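Long-range contacts in BvnE (Penicillium brevicompactum, PDB 6U9I), which probably catalyses a stereoselective semipinacol rearrangement in the fungal assembly of the brevianamides: residues A107-Y112 / E146-A151; L101-E106 / N114-V119; N13-L18 / V90-R95. All blocks are in the same frame, centred on the assembly; numbering follows the deposited sequence. Where two conformers were deposited one is given.

Overall arrangement
All three contacts reach one curved mixed sheet, packed against helices in an arrangement consistent with the NTF2-like alpha+beta fold. Contacts 1 and 2 share strand 110-122: contact 2 pairs it with strand 96-107, and contact 1 ties the turn joining the two strands to the C-terminal helix. Their centres are about 17 Å apart, and Tyr112 N lies 2.8 Å from Ala105 O where they touch. Contact 3 fixes the first helix beside strand 89-91 on the opposite side of the chain's centre from contact 1, its centre about 39 Å from that one's and about 23 Å from contact 2's. Contacts 2 and 3 both reach the second subunit; a glycerol at contact 2 may mark a pocket.

Contact 1. Residues A107-Y112 / E146-A151; sequences AACGLY and ERQAAA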
loop_
_atom_site.group_PDB
_atom_site.type_symbol
_atom_site.label_atom_id
_atom_site.label_comp_id
_atom_site.label_asym_id
_atom_site.label_seq_id
_atom_site.Cartn_x
_atom_site.Cartn_y
_atom_site.Cartn_z
ATOM N N ALA A 107 14.524 19.686 1.049
ATOM C CA ALA A 107 14.095 20.476 2.191
ATOM C C ALA A 107 15.321 21.096 2.860
ATOM O O ALA A 107 16.459 20.853 2.455
ATOM C CB ALA A 107 13.292 19.608 3.162
ATOM N N ALA A 108 15.082 21.919 3.887
ATOM C CA ALA A 108 16.200 22.532 4.597
ATOM C C ALA A 108 17.078 21.470 5.248
ATOM O O ALA A 108 18.310 21.565 5.211
ATOM C CB ALA A 108 15.687 23.526 5.640
ATOM N N CYS A 109 16.467 20.434 5.824
ATOM C CA CYS A 109 17.221 19.369 6.475
ATOM C C CYS A 109 17.837 18.381 5.494
ATOM O O CYS A 109 18.454 17.405 5.932
ATOM C CB CYS A 109 16.330 18.608 7.466
ATOM S SG CYS A 109 15.081 17.531 6.700
ATOM N N GLY A 110 17.696 18.601 4.186
ATOM C CA GLY A 110 18.241 17.700 3.191
ATOM C C GLY A 110 17.144 17.064 2.352
ATOM O O GLY A 110 16.071 17.647 2.157
ATOM N N LEU A 111 17.422 15.856 1.871
ATOM C CA LEU A 111 16.509 15.169 0.966
ATOM C C LEU A 111 15.312 14.587 1.704
ATOM O O LEU A 111 15.423 14.111 2.838
ATOM C CB LEU A 111 17.236 14.054 0.224
ATOM C CG LEU A 111 18.351 14.518 -0.708
ATOM C CD1 LEU A 111 18.872 13.357 -1.520
ATOM C CD2 LEU A 111 17.837 15.627 -1.612
ATOM N N TYR A 112 14.160 14.627 1.042
ATOM C CA TYR A 112 12.959 13.921 1.472
ATOM C C TYR A 112 12.687 12.834 0.442
ATOM O O TYR A 112 12.460 13.141 -0.731
ATOM C CB TYR A 112 11.775 14.876 1.581
ATOM C CG TYR A 112 10.457 14.188 1.857
ATOM C CD1 TYR A 112 10.112 13.799 3.145
ATOM C CD2 TYR A 112 9.554 13.933 0.830
ATOM C CE1 TYR A 112 8.904 13.175 3.411
ATOM C CE2 TYR A 112 8.344 13.306 1.083
ATOM C CZ TYR A 112 8.027 12.925 2.373
ATOM O OH TYR A 112 6.825 12.302 2.631
ATOM N N GLU A 146 11.838 14.065 12.953
ATOM C CA GLU A 146 13.007 14.283 13.801
ATOM C C GLU A 146 14.043 15.155 13.101
ATOM O O GLU A 146 14.535 16.134 13.677
ATOM C CB GLU A 146 13.625 12.938 14.195
ATOM C CG GLU A 146 12.701 12.009 14.969
ATOM C CD GLU A 146 13.225 10.577 15.031
ATOM O OE1 GLU A 146 12.557 9.725 15.655
ATOM O OE2 GLU A 146 14.302 10.303 14.454
ATOM N N ARG A 147 14.397 14.807 11.857
ATOM C CA ARG A 147 15.404 15.573 11.122
ATOM C C ARG A 147 15.001 17.030 10.953
ATOM O O ARG A 147 15.866 17.915 10.944
ATOM C CB ARG A 147 15.656 14.958 9.746
ATOM C CG ARG A 147 16.362 13.631 9.751
ATOM C CD ARG A 147 16.273 12.999 8.374
ATOM N NE ARG A 147 16.768 13.910 7.346
ATOM C CZ ARG A 147 16.461 13.824 6.057
ATOM N NH1 ARG A 147 15.640 12.871 5.631
ATOM N NH2 ARG A 147 16.964 14.698 5.197
ATOM N N GLN A 148 13.711 17.286 10.810
ATOM C CA GLN A 148 13.209 18.623 10.632
ATOM C C GLN A 148 13.273 19.380 11.941
ATOM O O GLN A 148 13.685 20.530 11.945
ATOM C CB GLN A 148 11.806 18.645 10.015
ATOM C CG GLN A 148 11.756 18.573 8.496
ATOM C CD GLN A 148 10.574 19.323 7.916
ATOM O OE1 GLN A 148 9.455 19.196 8.416
ATOM N NE2 GLN A 148 10.819 20.132 6.863
ATOM N N ALA A 149 12.875 18.758 13.030
ATOM C CA ALA A 149 12.947 19.377 14.348
ATOM C C ALA A 149 14.375 19.788 14.684
ATOM O O ALA A 149 14.607 20.889 15.198
ATOM C CB ALA A 149 12.409 18.416 15.399
ATOM N N ALA A 150 15.346 18.919 14.389
ATOM C CA ALA A 150 16.740 19.232 14.682
ATOM C C ALA A 150 17.215 20.465 13.921
ATOM O O ALA A 150 18.063 21.213 14.421
ATOM C CB ALA A 150 17.626 18.028 14.357
ATOM N N ALA A 151 16.681 20.698 12.727
ATOM C CA ALA A 151 17.050 21.873 11.944
ATOM C C ALA A 151 16.204 23.079 12.337
ATOM O O ALA A 151 15.761 23.195 13.483
ATOM C CB ALA A 151 16.908 21.587 10.453
HETATM O O HOH W 1 19.150 15.667 7.896
#
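The guanidinium of Arg147 binds two backbone carbonyls of segment 107-112, Cys109 O and Leu111 O. Leu111 O is gripped end-on by both terminal nitrogens of Arg147, with NH2 at 2.9 Å and NH1 at 3.1 Å. NH1 lies nearly in line with this carbonyl bond, whereas NH2 comes in at an angle. A fairly straight bond (162°) runs from Arg147 NH2 to Cys109 O, 3.2 Å away, and meets that oxygen from above its carbonyl plane. Both acceptors lie in the guanidinium plane, which fixes the rotation of the group. The chain of Arg147 bends at chi3 (54°), turning its end toward the carbonyls. A water adds a second link, accepting from Arg147 NE and donating to Cys109 O at 2.7 Å.

The bonded residues belong to a tight hairpin connection: a type I turn from Ala107 to Gly110 joins strands 96-107 and 110-122, and helix 138-150 ends beside it. Arg147 NH1 also makes a weak hydrogen bond to Tyr140 OH on the same helix. A leucine in place of Arg147 would probably leave Leu111 O and Cys109 O without their charged donors and the turn less firmly tied to the helix.

The remaining touches are van der Waals. Cys109 SG lies over one face of the guanidinium, 3.7 Å from Arg147 NH2, and also rests against Gln148 CG at 3.9 Å. Cys109 CB meets Ala151 CB at 4.3 Å, and Phe144, one turn earlier on the helix, also touches Cys109.

Contact 2. Residues L101-E106 / N114-V119; sequences LASYAE and NEYMVV
Asn114 and Ser103 meet in the antiparallel beta hairpin of strands 96-107 and 110-122, whose local axes run at 137° to each other, well twisted from antiparallel. Asn114 O accepts from Ser103 N at 2.9 Å and also bonds a glycerol, while Asn114 N donates to Ser103 OG at 3.2 Å and more weakly to Ser103 O. Its own OD1 takes the N-H of Glu115. Glu115 forms a non-hydrogen-bonded pair with Ala102, and its CA lies 3.3 Å from Leu101 O in a CA-H...O contact. Beyond CG the Glu115 chain is extended, carrying OE1 to His100 and OE2 to Arg52 N of the second subunit. Tyr116 and Leu101 make the hydrogen-bonded pair, Leu101 N reaching Tyr116 O at 2.8 Å in a nearly straight bond. Tyr116 CG stands beside its backbone N (chi1 -36°), which swings the ring back along the neighbouring strand, its edge toward Ser103. At the ring's far end Tyr116 OH shares a hydrogen bond with Tyr112 OH and a short one, 2.6 Å, with Ser103 OG. In the conformer given, Val118 CG2 lies 3.9 Å from Leu101 CD1, the two side chains crossing at a slant.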
loop_
_atom_site.group_PDB
_atom_site.type_symbol
_atom_site.label_atom_id
_atom_site.label_comp_id
_atom_site.label_asym_id
_atom_site.label_seq_id
_atom_site.Cartn_x
_atom_site.Cartn_y
_atom_site.Cartn_z
ATOM N N LEU A 101 4.250 4.199 -5.020
ATOM C CA LEU A 101 4.842 5.472 -5.415
ATOM C C LEU A 101 6.089 5.790 -4.607
ATOM O O LEU A 101 6.213 5.406 -3.442
ATOM C CB LEU A 101 3.858 6.639 -5.226
ATOM C CG LEU A 101 2.516 6.573 -5.957
ATOM C CD1 LEU A 101 1.654 7.793 -5.611
ATOM C CD2 LEU A 101 2.691 6.450 -7.470
ATOM N N ALA A 102 6.989 6.543 -5.234
ATOM C CA ALA A 102 8.135 7.148 -4.571
ATOM C C ALA A 102 8.017 8.661 -4.660
ATOM O O ALA A 102 7.651 9.203 -5.711
ATOM C CB ALA A 102 9.451 6.703 -5.225
ATOM N N SER A 103 8.328 9.344 -3.562
ATOM C CA SER A 103 8.391 10.798 -3.563
ATOM C C SER A 103 9.835 11.250 -3.390
ATOM O O SER A 103 10.657 10.560 -2.782
ATOM C CB SER A 103 7.513 11.405 -2.458
ATOM O OG SER A 103 8.007 11.053 -1.179
ATOM N N TYR A 104 10.138 12.415 -3.951
ATOM C CA TYR A 104 11.433 13.049 -3.779
ATOM C C TYR A 104 11.210 14.542 -3.626
ATOM O O TYR A 104 10.395 15.130 -4.345
ATOM C CB TYR A 104 12.358 12.758 -4.977
ATOM C CG TYR A 104 13.622 13.597 -5.016
ATOM C CD1 TYR A 104 13.610 14.899 -5.515
ATOM C CD2 TYR A 104 14.832 13.085 -4.563
ATOM C CE1 TYR A 104 14.762 15.671 -5.547
ATOM C CE2 TYR A 104 15.990 13.848 -4.602
ATOM C CZ TYR A 104 15.948 15.140 -5.095
ATOM O OH TYR A 104 17.096 15.908 -5.133
ATOM N N ALA A 105 11.940 15.153 -2.699
ATOM C CA ALA A 105 11.927 16.604 -2.587
ATOM C C ALA A 105 13.186 17.044 -1.856
ATOM O O ALA A 105 13.920 16.230 -1.292
ATOM C CB ALA A 105 10.677 17.107 -1.872
ATOM N N GLU A 106 13.424 18.351 -1.879
ATOM C CA GLU A 106 14.592 18.951 -1.249
ATOM C C GLU A 106 14.099 19.913 -0.184
ATOM O O GLU A 106 13.312 20.822 -0.475
ATOM C CB GLU A 106 15.471 19.657 -2.289
ATOM C CG GLU A 106 16.221 18.683 -3.196
ATOM C CD GLU A 106 16.642 19.283 -4.534
ATOM O OE1 GLU A 106 16.582 20.522 -4.689
ATOM O OE2 GLU A 106 17.032 18.508 -5.438
ATOM N N ASN A 114 10.438 9.480 0.284
ATOM C CA ASN A 114 9.466 8.599 0.915
ATOM C C ASN A 114 8.902 7.617 -0.107
ATOM O O ASN A 114 9.191 7.680 -1.308
ATOM C CB ASN A 114 8.342 9.413 1.575
ATOM C CG ASN A 114 7.822 8.785 2.876
ATOM O OD1 ASN A 114 7.891 7.574 3.073
ATOM N ND2 ASN A 114 7.287 9.619 3.763
ATOM N N GLU A 115 8.093 6.692 0.401
ATOM C CA GLU A 115 7.517 5.607 -0.380
ATOM C C GLU A 115 6.107 5.359 0.127
ATOM O O GLU A 115 5.872 5.377 1.341
ATOM C CB GLU A 115 8.362 4.329 -0.257
ATOM C CG GLU A 115 7.833 3.131 -1.044
ATOM C CD GLU A 115 8.651 1.870 -0.803
ATOM O OE1 GLU A 115 8.155 0.758 -1.104
ATOM O OE2 GLU A 115 9.801 1.987 -0.314
ATOM N N TYR A 116 5.166 5.139 -0.792
ATOM C CA TYR A 116 3.763 5.027 -0.411
ATOM C C TYR A 116 3.069 3.948 -1.218
ATOM O O TYR A 116 3.439 3.666 -2.360
ATOM C CB TYR A 116 2.968 6.320 -0.634
ATOM C CG TYR A 116 3.720 7.589 -0.363
ATOM C CD1 TYR A 116 4.657 8.062 -1.281
ATOM C CD2 TYR A 116 3.493 8.325 0.792
ATOM C CE1 TYR A 116 5.347 9.214 -1.050
ATOM C CE2 TYR A 116 4.199 9.499 1.033
ATOM C CZ TYR A 116 5.115 9.932 0.108
ATOM O OH TYR A 116 5.830 11.102 0.306
ATOM N N MET A 117 2.017 3.392 -0.628
ATOM C CA MET A 117 0.977 2.690 -1.368
ATOM C C MET A 117 -0.279 3.546 -1.284
ATOM O O MET A 117 -0.792 3.796 -0.185
ATOM C CB MET A 117 0.737 1.288 -0.801
ATOM C CG MET A 117 -0.012 0.345 -1.728
ATOM S SD MET A 117 0.950 -0.153 -3.181
ATOM C CE MET A 117 2.289 -1.077 -2.445
ATOM N N VAL A 118 -0.770 4.008 -2.432
ATOM C CA VAL A 118 -1.907 4.919 -2.504
ATOM C C VAL A 118 -3.092 4.192 -3.126
ATOM O O VAL A 118 -2.931 3.424 -4.081
ATOM C CB VAL A 118 -1.521 6.181 -3.308
ATOM C CG1 VAL A 118 -2.742 6.969 -3.745
ATOM C CG2 VAL A 118 -0.571 7.049 -2.479
ATOM N N VAL A 119 -4.286 4.422 -2.573
ATOM C CA VAL A 119 -5.532 3.907 -3.137
ATOM C C VAL A 119 -6.391 5.114 -3.493
ATOM O O VAL A 119 -6.868 5.825 -2.599
ATOM C CB VAL A 119 -6.280 2.982 -2.171
ATOM C CG1 VAL A 119 -7.562 2.457 -2.841
ATOM C CG2 VAL A 119 -5.375 1.838 -1.694
#

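Contact 3. Residues N13-L18 / V90-R95; sequences NLREQL and VDERLR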
loop_
_atom_site.group_PDB
_atom_site.type_symbol
_atom_site.label_atom_id
_atom_site.label_comp_id
_atom_site.label_asym_id
_atom_site.label_seq_id
_atom_site.Cartn_x
_atom_site.Cartn_y
_atom_site.Cartn_z
ATOM N N ASN A 13 -14.522 1.583 -22.150
ATOM C CA ASN A 13 -13.133 1.860 -21.803
ATOM C C ASN A 13 -13.015 2.591 -20.456
ATOM O O ASN A 13 -12.355 3.631 -20.348
ATOM C CB ASN A 13 -12.447 2.673 -22.913
ATOM C CG ASN A 13 -12.466 1.966 -24.271
ATOM O OD1 ASN A 13 -13.061 2.460 -25.229
ATOM N ND2 ASN A 13 -11.803 0.812 -24.358
ATOM N N LEU A 14 -13.652 2.031 -19.425
ATOM C CA LEU A 14 -13.549 2.621 -18.097
ATOM C C LEU A 14 -12.163 2.429 -17.491
ATOM O O LEU A 14 -11.667 3.316 -16.784
ATOM C CB LEU A 14 -14.613 2.032 -17.186
ATOM C CG LEU A 14 -14.640 2.670 -15.804
ATOM C CD1 LEU A 14 -15.186 4.084 -15.877
ATOM C CD2 LEU A 14 -15.497 1.816 -14.892
ATOM N N ARG A 15 -11.521 1.287 -17.747
ATOM C CA ARG A 15 -10.162 1.086 -17.253
ATOM C C ARG A 15 -9.227 2.177 -17.757
ATOM O O ARG A 15 -8.442 2.744 -16.991
ATOM C CB ARG A 15 -9.639 -0.288 -17.668
ATOM C CG ARG A 15 -8.199 -0.516 -17.247
ATOM C CD ARG A 15 -7.624 -1.825 -17.790
ATOM N NE ARG A 15 -6.342 -2.128 -17.154
ATOM C CZ ARG A 15 -6.231 -2.781 -16.004
ATOM N NH1 ARG A 15 -7.331 -3.205 -15.374
ATOM N NH2 ARG A 15 -5.031 -3.002 -15.477
ATOM N N GLU A 16 -9.288 2.488 -19.051
ATOM C CA GLU A 16 -8.385 3.506 -19.572
ATOM C C GLU A 16 -8.699 4.874 -18.980
ATOM O O GLU A 16 -7.784 5.641 -18.663
ATOM C CB GLU A 16 -8.438 3.528 -21.104
ATOM C CG GLU A 16 -7.992 2.209 -21.759
ATOM C CD GLU A 16 -9.027 1.086 -21.644
ATOM O OE1 GLU A 16 -10.164 1.356 -21.200
ATOM O OE2 GLU A 16 -8.700 -0.070 -21.993
ATOM N N GLN A 17 -9.987 5.182 -18.791
ATOM C CA GLN A 17 -10.364 6.441 -18.154
ATOM C C GLN A 17 -9.793 6.544 -16.742
ATOM O O GLN A 17 -9.325 7.612 -16.335
ATOM C CB GLN A 17 -11.883 6.576 -18.105
ATOM C CG GLN A 17 -12.366 7.751 -17.248
ATOM C CD GLN A 17 -12.055 9.104 -17.866
ATOM O OE1 GLN A 17 -12.869 9.652 -18.606
ATOM N NE2 GLN A 17 -10.879 9.653 -17.560
ATOM N N LEU A 18 -9.843 5.448 -15.975
ATOM C CA LEU A 18 -9.321 5.493 -14.609
ATOM C C LEU A 18 -7.804 5.662 -14.612
ATOM O O LEU A 18 -7.248 6.377 -13.769
ATOM C CB LEU A 18 -9.742 4.234 -13.844
ATOM C CG LEU A 18 -11.245 4.148 -13.519
ATOM C CD1 LEU A 18 -11.661 2.720 -13.168
ATOM C CD2 LEU A 18 -11.615 5.107 -12.368
ATOM N N VAL A 90 -5.914 -1.429 -11.377
ATOM C CA VAL A 90 -7.208 -0.787 -11.624
ATOM C C VAL A 90 -8.338 -1.769 -11.348
ATOM O O VAL A 90 -8.410 -2.832 -11.982
ATOM C CB VAL A 90 -7.314 -0.254 -13.060
ATOM C CG1 VAL A 90 -8.655 0.471 -13.252
ATOM C CG2 VAL A 90 -6.160 0.679 -13.357
ATOM N N ASP A 91 -9.257 -1.390 -10.437
ATOM C CA ASP A 91 -10.508 -2.119 -10.214
ATOM C C ASP A 91 -11.621 -1.278 -10.830
ATOM O O ASP A 91 -12.106 -0.333 -10.203
ATOM C CB ASP A 91 -10.747 -2.374 -8.726
ATOM C CG ASP A 91 -11.979 -3.265 -8.457
ATOM O OD1 ASP A 91 -12.853 -3.378 -9.336
ATOM O OD2 ASP A 91 -12.083 -3.848 -7.350
ATOM N N GLU A 92 -12.021 -1.626 -12.062
ATOM C CA GLU A 92 -13.050 -0.862 -12.768
ATOM C C GLU A 92 -14.362 -0.842 -11.998
ATOM O O GLU A 92 -15.056 0.179 -11.965
ATOM C CB GLU A 92 -13.305 -1.462 -14.149
ATOM C CG GLU A 92 -12.363 -1.030 -15.222
ATOM C CD GLU A 92 -12.784 -1.575 -16.576
ATOM O OE1 GLU A 92 -12.066 -2.440 -17.121
ATOM O OE2 GLU A 92 -13.850 -1.150 -17.084
ATOM N N ARG A 93 -14.733 -1.975 -11.405
ATOM C CA ARG A 93 -16.021 -2.066 -10.724
ATOM C C ARG A 93 -16.098 -1.102 -9.545
ATOM O O ARG A 93 -17.125 -0.441 -9.336
ATOM C CB ARG A 93 -16.264 -3.499 -10.256
ATOM C CG ARG A 93 -17.561 -3.651 -9.471
ATOM C CD ARG A 93 -17.983 -5.105 -9.336
ATOM N NE ARG A 93 -19.162 -5.215 -8.477
ATOM C CZ ARG A 93 -20.407 -5.338 -8.928
ATOM N NH1 ARG A 93 -21.418 -5.422 -8.071
ATOM N NH2 ARG A 93 -20.639 -5.385 -10.235
ATOM N N LEU A 94 -15.027 -1.006 -8.763
ATOM C CA LEU A 94 -14.980 -0.135 -7.600
ATOM C C LEU A 94 -14.478 1.270 -7.913
ATOM O O LEU A 94 -14.448 2.114 -7.004
ATOM C CB LEU A 94 -14.103 -0.767 -6.516
ATOM C CG LEU A 94 -14.526 -2.167 -6.057
ATOM C CD1 LEU A 94 -13.701 -2.614 -4.869
ATOM C CD2 LEU A 94 -16.018 -2.180 -5.698
ATOM N N ARG A 95 -14.090 1.545 -9.163
ATOM C CA ARG A 95 -13.520 2.840 -9.553
ATOM C C ARG A 95 -12.274 3.162 -8.733
ATOM O O ARG A 95 -12.044 4.314 -8.356
ATOM C CB ARG A 95 -14.536 3.982 -9.422
ATOM C CG ARG A 95 -15.373 4.249 -10.655
ATOM C CD ARG A 95 -16.201 3.068 -10.993
ATOM N NE ARG A 95 -17.274 3.364 -11.933
ATOM C CZ ARG A 95 -18.138 2.443 -12.334
ATOM N NH1 ARG A 95 -19.114 2.745 -13.187
ATOM N NH2 ARG A 95 -18.001 1.204 -11.886
HETATM O O HOH W 2 -10.168 -3.583 -16.105
#
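With CG opposite the backbone N (chi1 177°) and the chain extended to NE, Arg15 runs obliquely past Val90, whose CB lies over one guanidinium face, near its rim and 3.8 Å from Arg15 NH1. Arg95 instead bends at chi2 (62°), and its guanidinium lies flat against Leu14: CD2 of Leu14 sits over the centre of the group, 3.7 Å from Arg95 CZ. Glu92 stretches in the opposite sense to Leu14 and brings its carboxylate to the start of helix 14-31. There Glu92 OE2 lies 3.3 Å from Leu14 CB, and Glu92 OE1 is as near to Arg15 CB; the helix end would probably favour its negative charge.

The contact thus docks the first turn of this helix on the end of strand 89-91 and the following bend, where Asp91 OD1 accepts from Leu94 N in an Asx motif. Strand and helix face the second subunit as well: Arg15 NH2 forms a salt bridge with Asp91 of the second subunit. Arg95 NH1 pairs with Glu124. Deeper in, Leu18 fills the angle between strand and bend, its CD1 3.8 Å from Val90 CG1 and 3.9 Å from Glu92 CA, while CD2 of Leu18 leans on Arg95 CA at 4.1 Å.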